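Local coordinates for hypothetical protein Atu1540 (Agrobacterium tumefaciens str. C58, PDB 2HWJ) that is of unknown function but is probably related to the ParB-like nucleases, at residues 51-56 against 70-75; 64-69 against 101-106. All coordinates share one frame; numbering follows the deposited sequence.

Contact 1. Residues 51-56 against 70-75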
ATOM      1  N   HIS A  51     -21.616  -2.978 -15.553  1.00 63.33           N
ATOM      2  CA  HIS A  51     -20.338  -2.540 -15.066  1.00 64.71           C
ATOM      3  C   HIS A  51     -20.551  -1.255 -14.351  1.00 63.61           C
ATOM      4  O   HIS A  51     -21.441  -0.468 -14.705  1.00 64.47           O
ATOM      5  CB  HIS A  51     -19.356  -2.343 -16.223  1.00 64.97           C
ATOM      6  CG  HIS A  51     -19.340  -3.501 -17.154  1.00 70.45           C
ATOM      7  ND1 HIS A  51     -20.130  -3.546 -18.294  1.00 73.64           N
ATOM      8  CD2 HIS A  51     -18.742  -4.720 -17.051  1.00 72.12           C
ATOM      9  CE1 HIS A  51     -19.945  -4.713 -18.897  1.00 72.47           C
ATOM     10  NE2 HIS A  51     -19.129  -5.448 -18.152  1.00 73.38           N
ATOM     11  N   ILE A  52     -19.724  -1.093 -13.328  1.00 62.05           N
ATOM     12  CA  ILE A  52     -19.632   0.093 -12.522  1.00 59.88           C
ATOM     13  C   ILE A  52     -18.219   0.492 -12.684  1.00 57.31           C
ATOM     14  O   ILE A  52     -17.345  -0.323 -12.562  1.00 58.31           O
ATOM     15  CB  ILE A  52     -19.743  -0.235 -11.013  1.00 58.18           C
ATOM     16  CG1 ILE A  52     -20.432  -1.553 -10.874  1.00 59.46           C
ATOM     17  CG2 ILE A  52     -20.415   0.926 -10.256  1.00 56.09           C
ATOM     18  CD1 ILE A  52     -21.174  -1.794  -9.429  1.00 63.13           C
ATOM     19  N   VAL A  53     -17.984   1.768 -12.730  1.00 55.12           N
ATOM     20  CA  VAL A  53     -16.691   2.238 -13.022  1.00 54.31           C
ATOM     21  C   VAL A  53     -16.403   3.288 -11.973  1.00 54.62           C
ATOM     22  O   VAL A  53     -17.293   4.024 -11.595  1.00 55.63           O
ATOM     23  CB  VAL A  53     -16.850   2.670 -14.469  1.00 54.27           C
ATOM     24  CG1 VAL A  53     -16.639   4.119 -14.757  1.00 51.76           C
ATOM     25  CG2 VAL A  53     -16.219   1.620 -15.390  1.00 53.11           C
ATOM     26  N   PRO A  54     -15.209   3.282 -11.384  1.00 54.40           N
ATOM     27  CA  PRO A  54     -14.941   4.261 -10.294  1.00 53.37           C
ATOM     28  C   PRO A  54     -14.595   5.616 -10.861  1.00 54.12           C
ATOM     29  O   PRO A  54     -14.022   5.732 -11.924  1.00 57.00           O
ATOM     30  CB  PRO A  54     -13.691   3.689  -9.643  1.00 51.32           C
ATOM     31  CG  PRO A  54     -12.961   3.085 -10.666  1.00 50.61           C
ATOM     32  CD  PRO A  54     -14.025   2.447 -11.635  1.00 53.96           C
ATOM     33  N   VAL A  55     -14.833   6.659 -10.129  1.00 54.98           N
ATOM     34  CA  VAL A  55     -14.788   8.014 -10.701  1.00 54.72           C
ATOM     35  C   VAL A  55     -14.470   9.020  -9.578  1.00 55.42           C
ATOM     36  O   VAL A  55     -14.599   8.707  -8.411  1.00 55.75           O
ATOM     37  CB  VAL A  55     -16.201   8.229 -11.193  1.00 55.93           C
ATOM     38  CG1 VAL A  55     -16.837   9.525 -10.663  1.00 56.97           C
ATOM     39  CG2 VAL A  55     -16.372   7.874 -12.671  1.00 51.52           C
ATOM     40  N   VAL A  56     -14.033  10.221  -9.904  1.00 55.59           N
ATOM     41  CA  VAL A  56     -13.656  11.196  -8.892  1.00 54.51           C
ATOM     42  C   VAL A  56     -14.399  12.433  -9.266  1.00 53.65           C
ATOM     43  O   VAL A  56     -14.528  12.742 -10.405  1.00 55.34           O
ATOM     44  CB  VAL A  56     -12.096  11.410  -8.984  1.00 55.38           C
ATOM     45  CG1 VAL A  56     -11.677  12.804  -8.644  1.00 56.28           C
ATOM     46  CG2 VAL A  56     -11.388  10.498  -8.065  1.00 53.31           C
ATOM     47  N   HIS A  70     -10.249   0.923 -21.084  1.00 54.93           N
ATOM     48  CA  HIS A  70     -10.368   0.057 -22.219  1.00 55.26           C
ATOM     49  C   HIS A  70     -11.840  -0.251 -22.321  1.00 54.73           C
ATOM     50  O   HIS A  70     -12.471  -0.084 -23.337  1.00 55.64           O
ATOM     51  CB  HIS A  70      -9.506  -1.185 -21.980  1.00 55.66           C
ATOM     52  CG  HIS A  70      -8.032  -0.900 -22.018  1.00 60.39           C
ATOM     53  ND1 HIS A  70      -7.296  -0.903 -23.192  1.00 66.13           N
ATOM     54  CD2 HIS A  70      -7.172  -0.506 -21.050  1.00 65.72           C
ATOM     55  CE1 HIS A  70      -6.044  -0.563 -22.940  1.00 63.85           C
ATOM     56  NE2 HIS A  70      -5.943  -0.307 -21.651  1.00 65.14           N
ATOM     57  N   LEU A  71     -12.431  -0.553 -21.191  1.00 55.55           N
ATOM     58  CA  LEU A  71     -13.786  -1.036 -21.139  1.00 53.63           C
ATOM     59  C   LEU A  71     -14.658   0.090 -21.514  1.00 53.04           C
ATOM     60  O   LEU A  71     -15.575  -0.090 -22.334  1.00 54.17           O
ATOM     61  CB  LEU A  71     -14.117  -1.490 -19.742  1.00 52.97           C
ATOM     62  CG  LEU A  71     -15.596  -1.833 -19.722  1.00 54.74           C
ATOM     63  CD1 LEU A  71     -15.857  -2.996 -20.662  1.00 55.64           C
ATOM     64  CD2 LEU A  71     -16.151  -2.095 -18.334  1.00 55.26           C
ATOM     65  N   VAL A  72     -14.383   1.269 -20.981  1.00 51.46           N
ATOM     66  CA  VAL A  72     -15.259   2.375 -21.362  1.00 51.68           C
ATOM     67  C   VAL A  72     -15.198   2.766 -22.858  1.00 52.92           C
ATOM     68  O   VAL A  72     -16.265   3.006 -23.493  1.00 54.09           O
ATOM     69  CB  VAL A  72     -15.154   3.601 -20.418  1.00 52.52           C
ATOM     70  CG1 VAL A  72     -16.002   4.714 -20.909  1.00 48.51           C
ATOM     71  CG2 VAL A  72     -15.607   3.236 -18.982  1.00 47.79           C
ATOM     72  N   LEU A  73     -14.010   2.775 -23.466  1.00 52.29           N
ATOM     73  CA  LEU A  73     -13.986   2.999 -24.909  1.00 51.65           C
ATOM     74  C   LEU A  73     -14.717   1.852 -25.635  1.00 52.87           C
ATOM     75  O   LEU A  73     -15.450   2.081 -26.612  1.00 51.52           O
ATOM     76  CB  LEU A  73     -12.575   3.166 -25.381  1.00 51.62           C
ATOM     77  CG  LEU A  73     -12.213   3.497 -26.832  1.00 52.96           C
ATOM     78  CD1 LEU A  73     -12.889   4.789 -27.308  1.00 51.00           C
ATOM     79  CD2 LEU A  73     -10.696   3.565 -27.002  1.00 49.27           C
ATOM     80  N   ALA A  74     -14.539   0.624 -25.143  1.00 53.52           N
ATOM     81  CA  ALA A  74     -15.182  -0.500 -25.815  1.00 55.09           C
ATOM     82  C   ALA A  74     -16.687  -0.205 -25.858  1.00 56.20           C
ATOM     83  O   ALA A  74     -17.346  -0.340 -26.925  1.00 55.95           O
ATOM     84  CB  ALA A  74     -14.929  -1.809 -25.099  1.00 54.07           C
ATOM     85  N   LEU A  75     -17.231   0.222 -24.708  1.00 56.87           N
ATOM     86  CA  LEU A  75     -18.690   0.335 -24.584  1.00 56.95           C
ATOM     87  C   LEU A  75     -19.121   1.523 -25.443  1.00 56.84           C
ATOM     88  O   LEU A  75     -20.130   1.489 -26.153  1.00 57.16           O
ATOM     89  CB  LEU A  75     -19.100   0.543 -23.132  1.00 56.93           C
ATOM     90  CG  LEU A  75     -19.565  -0.502 -22.113  1.00 56.06           C
ATOM     91  CD1 LEU A  75     -19.309  -1.877 -22.443  1.00 58.39           C
ATOM     92  CD2 LEU A  75     -18.976  -0.217 -20.752  1.00 55.74           C
TER

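Contact 2. Residues 64-69 against 101-106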
ATOM      1  N   TYR A  64     -14.328  12.411 -13.382  1.00 54.27           N
ATOM      2  CA  TYR A  64     -13.105  11.856 -14.034  1.00 55.28           C
ATOM      3  C   TYR A  64     -12.971  10.380 -13.853  1.00 55.07           C
ATOM      4  O   TYR A  64     -13.000   9.927 -12.718  1.00 57.11           O
ATOM      5  CB  TYR A  64     -11.830  12.542 -13.464  1.00 55.55           C
ATOM      6  CG  TYR A  64     -11.804  13.950 -13.921  1.00 55.05           C
ATOM      7  CD1 TYR A  64     -12.759  14.866 -13.405  1.00 52.77           C
ATOM      8  CD2 TYR A  64     -10.968  14.349 -14.995  1.00 52.90           C
ATOM      9  CE1 TYR A  64     -12.832  16.197 -13.886  1.00 49.39           C
ATOM     10  CE2 TYR A  64     -11.009  15.665 -15.468  1.00 49.90           C
ATOM     11  CZ  TYR A  64     -11.947  16.574 -14.886  1.00 51.66           C
ATOM     12  OH  TYR A  64     -12.052  17.851 -15.302  1.00 56.89           O
ATOM     13  N   LEU A  65     -12.841   9.642 -14.931  1.00 55.43           N
ATOM     14  CA  LEU A  65     -12.794   8.158 -14.944  1.00 57.80           C
ATOM     15  C   LEU A  65     -11.448   7.753 -14.415  1.00 60.17           C
ATOM     16  O   LEU A  65     -10.430   8.265 -14.870  1.00 60.19           O
ATOM     17  CB  LEU A  65     -12.838   7.657 -16.395  1.00 56.13           C
ATOM     18  CG  LEU A  65     -12.723   6.154 -16.549  1.00 57.17           C
ATOM     19  CD1 LEU A  65     -13.849   5.406 -15.790  1.00 53.74           C
ATOM     20  CD2 LEU A  65     -12.696   5.716 -18.016  1.00 57.61           C
ATOM     21  N   ILE A  66     -11.416   6.798 -13.500  1.00 63.65           N
ATOM     22  CA  ILE A  66     -10.157   6.480 -12.782  1.00 66.50           C
ATOM     23  C   ILE A  66      -9.594   5.120 -13.195  1.00 68.96           C
ATOM     24  O   ILE A  66      -8.403   4.830 -13.086  1.00 72.07           O
ATOM     25  CB  ILE A  66     -10.402   6.604 -11.239  1.00 66.46           C
ATOM     26  CG1 ILE A  66     -10.153   8.025 -10.880  1.00 65.92           C
ATOM     27  CG2 ILE A  66      -9.490   5.783 -10.407  1.00 66.68           C
ATOM     28  CD1 ILE A  66      -9.203   8.562 -11.837  1.00 62.14           C
ATOM     29  N   ASP A  67     -10.436   4.260 -13.708  1.00 69.23           N
ATOM     30  CA  ASP A  67      -9.894   3.012 -14.140  1.00 69.42           C
ATOM     31  C   ASP A  67     -10.706   2.550 -15.301  1.00 67.35           C
ATOM     32  O   ASP A  67     -11.770   3.141 -15.569  1.00 68.43           O
ATOM     33  CB  ASP A  67     -10.054   1.995 -13.003  1.00 71.11           C
ATOM     34  CG  ASP A  67      -8.964   0.982 -13.019  1.00 74.83           C
ATOM     35  OD1 ASP A  67      -8.081   1.110 -13.920  1.00 78.54           O
ATOM     36  OD2 ASP A  67      -8.987   0.076 -12.152  1.00 81.50           O
ATOM     37  N   HIS A  68     -10.304   1.459 -15.933  1.00 62.38           N
ATOM     38  CA  HIS A  68     -11.198   0.869 -16.918  1.00 60.13           C
ATOM     39  C   HIS A  68     -11.414   1.709 -18.150  1.00 57.50           C
ATOM     40  O   HIS A  68     -12.488   1.692 -18.724  1.00 58.26           O
ATOM     41  CB  HIS A  68     -12.543   0.473 -16.323  1.00 57.92           C
ATOM     42  CG  HIS A  68     -12.400  -0.330 -15.077  1.00 63.08           C
ATOM     43  ND1 HIS A  68     -12.026  -1.658 -15.090  1.00 64.02           N
ATOM     44  CD2 HIS A  68     -12.522   0.016 -13.771  1.00 62.18           C
ATOM     45  CE1 HIS A  68     -11.935  -2.097 -13.849  1.00 60.59           C
ATOM     46  NE2 HIS A  68     -12.221  -1.101 -13.037  1.00 59.74           N
ATOM     47  N   HIS A  69     -10.424   2.458 -18.569  1.00 56.36           N
ATOM     48  CA  HIS A  69     -10.549   3.091 -19.930  1.00 56.23           C
ATOM     49  C   HIS A  69     -10.829   2.113 -21.112  1.00 55.51           C
ATOM     50  O   HIS A  69     -11.566   2.442 -22.027  1.00 55.25           O
ATOM     51  CB  HIS A  69      -9.375   4.002 -20.207  1.00 54.08           C
ATOM     52  CG  HIS A  69      -9.294   5.155 -19.248  1.00 59.62           C
ATOM     53  ND1 HIS A  69      -9.399   6.475 -19.642  1.00 60.61           N
ATOM     54  CD2 HIS A  69      -9.138   5.186 -17.902  1.00 59.99           C
ATOM     55  CE1 HIS A  69      -9.298   7.265 -18.585  1.00 58.42           C
ATOM     56  NE2 HIS A  69      -9.149   6.506 -17.518  1.00 60.63           N
ATOM     57  N   SER A 101      -2.805  18.782 -10.372  1.00 54.30           N
ATOM     58  CA  SER A 101      -1.751  18.571  -9.406  1.00 53.58           C
ATOM     59  C   SER A 101      -2.103  17.539  -8.342  1.00 53.89           C
ATOM     60  O   SER A 101      -1.342  16.594  -8.106  1.00 53.64           O
ATOM     61  CB  SER A 101      -1.400  19.895  -8.738  1.00 53.32           C
ATOM     62  OG  SER A 101      -0.621  19.690  -7.602  1.00 55.49           O
ATOM     63  N   VAL A 102      -3.256  17.697  -7.702  1.00 53.51           N
ATOM     64  CA  VAL A 102      -3.592  16.778  -6.649  1.00 53.27           C
ATOM     65  C   VAL A 102      -3.769  15.370  -7.244  1.00 55.27           C
ATOM     66  O   VAL A 102      -3.245  14.372  -6.645  1.00 54.23           O
ATOM     67  CB  VAL A 102      -4.782  17.259  -5.873  1.00 52.04           C
ATOM     68  CG1 VAL A 102      -5.455  16.178  -5.167  1.00 49.40           C
ATOM     69  CG2 VAL A 102      -4.307  18.253  -4.876  1.00 51.84           C
HETATM   70  N   MSE A 103      -4.463  15.289  -8.394  1.00 55.71           N
HETATM   71  CA  MSE A 103      -4.616  14.010  -9.097  1.00 58.28           C
HETATM   72  C   MSE A 103      -3.234  13.372  -9.439  1.00 58.34           C
HETATM   73  O   MSE A 103      -2.943  12.157  -9.181  1.00 55.82           O
HETATM   74  CB  MSE A 103      -5.365  14.205 -10.404  1.00 59.13           C
HETATM   75  CG  MSE A 103      -6.756  14.737 -10.241  1.00 66.98           C
HETATM   76 SE   MSE A 103      -7.950  13.317  -9.589  1.00 87.76          SE
HETATM   77  CE  MSE A 103      -8.296  12.585 -11.393  1.00 76.66           C
ATOM     78  N   ASP A 104      -2.385  14.208 -10.020  1.00 58.68           N
ATOM     79  CA  ASP A 104      -1.075  13.758 -10.398  1.00 60.56           C
ATOM     80  C   ASP A 104      -0.380  13.241  -9.172  1.00 61.08           C
ATOM     81  O   ASP A 104       0.259  12.222  -9.209  1.00 62.35           O
ATOM     82  CB  ASP A 104      -0.299  14.928 -10.964  1.00 61.06           C
ATOM     83  CG  ASP A 104       1.157  14.592 -11.247  1.00 62.90           C
ATOM     84  OD1 ASP A 104       1.497  13.444 -11.735  1.00 64.30           O
ATOM     85  OD2 ASP A 104       1.933  15.531 -10.950  1.00 60.64           O
ATOM     86  N   HIS A 105      -0.552  13.948  -8.073  1.00 61.76           N
ATOM     87  CA  HIS A 105       0.156  13.688  -6.847  1.00 62.68           C
ATOM     88  C   HIS A 105      -0.348  12.420  -6.229  1.00 62.29           C
ATOM     89  O   HIS A 105       0.346  11.773  -5.473  1.00 61.95           O
ATOM     90  CB  HIS A 105      -0.169  14.803  -5.883  1.00 63.49           C
ATOM     91  CG  HIS A 105       0.923  15.128  -4.954  1.00 65.18           C
ATOM     92  ND1 HIS A 105       1.561  16.354  -4.965  1.00 68.63           N
ATOM     93  CD2 HIS A 105       1.476  14.410  -3.940  1.00 72.60           C
ATOM     94  CE1 HIS A 105       2.490  16.363  -4.018  1.00 74.04           C
ATOM     95  NE2 HIS A 105       2.460  15.195  -3.376  1.00 74.32           N
ATOM     96  N   ARG A 106      -1.600  12.128  -6.475  1.00 61.76           N
ATOM     97  CA  ARG A 106      -2.173  10.968  -5.905  1.00 62.62           C
ATOM     98  C   ARG A 106      -2.194   9.840  -6.908  1.00 62.74           C
ATOM     99  O   ARG A 106      -2.826   8.819  -6.646  1.00 62.72           O
ATOM    100  CB  ARG A 106      -3.546  11.284  -5.340  1.00 62.97           C
ATOM    101  CG  ARG A 106      -3.399  11.679  -3.868  1.00 69.84           C
ATOM    102  CD  ARG A 106      -4.433  12.675  -3.505  1.00 79.54           C
ATOM    103  NE  ARG A 106      -5.757  12.048  -3.548  1.00 82.14           N
ATOM    104  CZ  ARG A 106      -6.431  11.755  -2.441  1.00 81.35           C
ATOM    105  NH1 ARG A 106      -5.897  12.044  -1.266  1.00 80.37           N
ATOM    106  NH2 ARG A 106      -7.611  11.176  -2.513  1.00 81.56           N
TER

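Contact 1. Residues 51-56 against 70-75
His51 and Val53 meet Leu71, Val72 and Leu75 in a largely buried strand-on-helix packing without hydrogen bonds, in which the start of strand 52-57 and the residue just before it lie against helix 69-77. The main touch is a CH-pi contact: methyl CD2 of Leu71 sits over one face of the His51 imidazole, 4.0 Å from the ring centroid and 27° off the ring normal. Its closest ring atom is CG, with His51 CG to Leu71 CD2 at 3.7 Å, so the methyl lies near the root of the ring. CG of Leu71 is anti to the backbone N (chi1 174°), which carries the isobutyl group out from the helix toward the histidine. Leu75, one turn further on, adds CD2 at 4.3 Å from His51 ND1, approaching obliquely. Strand 52-57 is a central strand of the mixed four-stranded sheet in this putative ParB-like nuclease, with backbone hydrogen bonds joining Val53 to Leu84 and Ser86 of strand 82-90, and helix 69-77 packs on one side of it. There the apolar pair Val53 CG2 and Val72 CG2 meets at 4.0 Å, and Leu65 of strand 63-65 touches both valines. Tyr5 of the second subunit packs on Leu71, while Arg8 of that same neighbouring subunit packs on His51.

Contact 2. Residues 64-69 against 101-106
Tyr64 and Ile66 receive the end of selenomethionine Met103 in a small apolar contact between strand 63-65, with the turn that follows it, and the last turn of helix 96-105. A single methyl does all the touching: Met103 CE lies 4.1 Å from Tyr64 CB and equally 4.1 Å from Ile66 CD1, and so bridges the root of one side chain and the tip of the other. The Met103 chain leaves the helix with CG anti to the carbonyl carbon and then folds at both following bonds (chi2 -75°, chi3 -84°), a bent rather than extended shape that brings CE round to the strand. Ile66 answers with its longer branch. Its CB does not point at the helix, yet the CG1-CD1 arm swings closer, with CG2 taking the place anti to the backbone N. Tyr64 offers its CB methylene to the methyl, while its ring meets that of Phe99, from an earlier turn of the same helix, with the planes at about 50°.

Strand 63-65 pairs with strand 52-57 in a beta-hairpin and is one of the two outermost strands, within this chain, of the four-stranded mixed sheet of this putative ParB-like nuclease; helix 96-105 follows strand 82-90 in the chain. Just past strand 63-65 the chain turns into helix 69-77, with His68 at its N-cap position. The His69 ring reaches back over this turn: Leu65 CD2 lies 3.5 Å above the His69 ring plane, over its centre, and His69 NE2 donates a weak hydrogen bond of 3.4 Å to Leu65 O. The same carbonyl accepts a hydrogen bond from Thr20 OG1. The helix also faces the third subunit, where Arg118 of that neighbouring subunit forms a salt bridge with Asp104 and the Phe156 carbonyl of the same subunit is hydrogen-bonded to His105 NE2.

How the contacts relate
Contacts 1 and 2 have centres 13 Å apart and share the mixed sheet, where strands 52-57 and 63-65 are antiparallel neighbours. Their segments alternate along the chain: 51-56, 64-69, 70-75, then 101-106. Probable backbone hydrogen bonds join the two strands directly, Val56 O to Tyr64 N at 3.0 Å and Pro54 O to Ile66 N at 3.2 Å. Residues 64-69 run straight into 70-75, so the strand that meets helix 96-105 in contact 2 leads into the helix of contact 1. The hairpin thus ties both helices to one sheet, while contact 1 borders the second subunit and the helix of contact 2 the third.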